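Local coordinates for aminopeptidase N family protein (PDB 4FGM), which probably acts as a zinc-dependent aminopeptidase of the M61 family, removing residues from the N-terminal end of peptides, at residues M142-G147 and G153-D158. Sequence-based numbering, arbitrary orientation.
Sequences MPRKSG and GCFRAD
One face of the Arg144 guanidinium rests on the rim of the Phe155 ring, with Arg144 NH2 3.4 Å from Phe155 CZ and the two planes turned 58° apart, so the contact is tilted rather than a flat stack. At the edge of the guanidinium, Arg144 NH1 donates nearly in its plane to Ser146 O (2.9 Å), while NH2 bonds Ser151 O; arginine suits this place because its several N-H groups can gather loop carbonyls while one face takes the ring's rim at a tilt. The Phe155 ring has Met142 O near its edge, 3.3 Å from Phe155 CD2, and meets Phe168 edge-to-face. A lysine in place of Arg144 would probably leave one of the carbonyls of Ser146 and Ser151 without its donor and the rim of Phe155 without the guanidinium against it. Gly153 lies where any side chain would collide with Ser146 O and the guanidinium.

Met142, a selenomethionine, sets CG opposite its backbone N (chi1 -163°), which brings SE to 3.6 Å from Phe155 CB, an apolar contact beside Leu125 and Leu163. The chain here doubles back in the M61 N-terminal domain: 142-147 runs antiparallel to strand 153-157, which also pairs with strand 123-127. Arg156 N bonds Pro143 O at 3.0 Å, whereas Cys154 O takes both Lys145 N and Ser146 N, the pattern of a classic beta bulge. The serine hydroxyl suits its place by accepting from Cys154 N (3.2 Å from Ser146 OG). Lys145 and Arg156 lie alongside, Lys145 CG 3.6 Å from Arg156 CB, while Arg156 NH1 forms a salt bridge with Asp158 OD1.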
# COMPACT_ATOMS: atom_id res chain seq x y z
N MSE A 142 -4.27 16.94 11.00
CA MSE A 142 -3.39 18.01 11.46
C MSE A 142 -4.08 18.81 12.57
O MSE A 142 -5.22 19.23 12.41
CB MSE A 142 -3.03 18.94 10.31
CG MSE A 142 -1.82 19.81 10.60
SE MSE A 142 -1.30 20.91 9.09
CE MSE A 142 -0.51 19.54 7.97
N PRO A 143 -3.40 19.00 13.71
CA PRO A 143 -3.95 19.76 14.85
C PRO A 143 -4.58 21.07 14.40
O PRO A 143 -3.93 21.88 13.73
CB PRO A 143 -2.74 19.97 15.75
CG PRO A 143 -1.91 18.72 15.48
CD PRO A 143 -2.00 18.59 13.97
N ARG A 144 -5.84 21.28 14.78
CA ARG A 144 -6.53 22.49 14.40
C ARG A 144 -6.36 23.61 15.42
O ARG A 144 -6.50 23.39 16.62
CB ARG A 144 -8.03 22.20 14.20
CG ARG A 144 -8.85 23.42 13.83
CD ARG A 144 -10.32 23.08 13.70
NE ARG A 144 -10.63 22.32 12.49
CZ ARG A 144 -10.75 22.85 11.28
NH1 ARG A 144 -10.57 24.16 11.10
NH2 ARG A 144 -11.10 22.09 10.25
N LYS A 145 -6.06 24.81 14.93
CA LYS A 145 -5.90 25.98 15.78
C LYS A 145 -7.12 26.90 15.72
O LYS A 145 -7.42 27.58 16.70
CB LYS A 145 -4.65 26.77 15.38
CG LYS A 145 -3.36 25.97 15.44
CD LYS A 145 -3.11 25.36 16.82
CE LYS A 145 -2.85 26.42 17.87
NZ LYS A 145 -2.50 25.81 19.18
N SER A 146 -7.82 26.93 14.59
CA SER A 146 -9.01 27.77 14.47
C SER A 146 -9.99 27.26 13.41
O SER A 146 -9.64 26.40 12.61
CB SER A 146 -8.63 29.22 14.13
OG SER A 146 -8.35 29.36 12.76
N GLY A 147 -11.21 27.78 13.43
CA GLY A 147 -12.22 27.39 12.46
C GLY A 147 -13.15 26.30 12.95
O GLY A 147 -12.83 25.59 13.91
N GLY A 153 -9.84 26.93 8.14
CA GLY A 153 -9.16 27.39 9.33
C GLY A 153 -7.64 27.28 9.34
O GLY A 153 -7.00 27.12 8.31
N CYS A 154 -7.07 27.37 10.54
CA CYS A 154 -5.63 27.32 10.73
C CYS A 154 -5.20 26.06 11.47
O CYS A 154 -5.85 25.63 12.42
CB CYS A 154 -5.16 28.55 11.50
SG CYS A 154 -5.41 30.10 10.60
N PHE A 155 -4.09 25.48 11.02
CA PHE A 155 -3.58 24.27 11.62
C PHE A 155 -2.11 24.45 11.96
O PHE A 155 -1.42 25.27 11.36
CB PHE A 155 -3.75 23.09 10.65
CG PHE A 155 -5.17 22.90 10.17
CD1 PHE A 155 -5.69 23.67 9.14
CD2 PHE A 155 -6.00 21.95 10.78
CE1 PHE A 155 -7.01 23.52 8.72
CE2 PHE A 155 -7.31 21.79 10.37
CZ PHE A 155 -7.82 22.57 9.34
N ARG A 156 -1.63 23.67 12.93
CA ARG A 156 -0.24 23.75 13.36
C ARG A 156 0.44 22.38 13.47
O ARG A 156 -0.14 21.43 14.01
CB ARG A 156 -0.14 24.47 14.71
CG ARG A 156 1.27 24.61 15.25
CD ARG A 156 1.29 25.32 16.60
NE ARG A 156 2.63 25.39 17.18
CZ ARG A 156 3.32 24.33 17.59
NH1 ARG A 156 2.81 23.11 17.49
NH2 ARG A 156 4.54 24.49 18.09
N ALA A 157 1.66 22.29 12.96
CA ALA A 157 2.44 21.06 13.04
C ALA A 157 3.73 21.41 13.79
O ALA A 157 4.25 22.51 13.66
CB ALA A 157 2.77 20.55 11.64
N ASP A 158 4.25 20.47 14.58
CA ASP A 158 5.46 20.75 15.34
C ASP A 158 6.69 21.05 14.48
O ASP A 158 7.60 21.74 14.92
CB ASP A 158 5.76 19.60 16.30
CG ASP A 158 4.69 19.43 17.37
OD1 ASP A 158 3.98 20.42 17.66
OD2 ASP A 158 4.57 18.33 17.93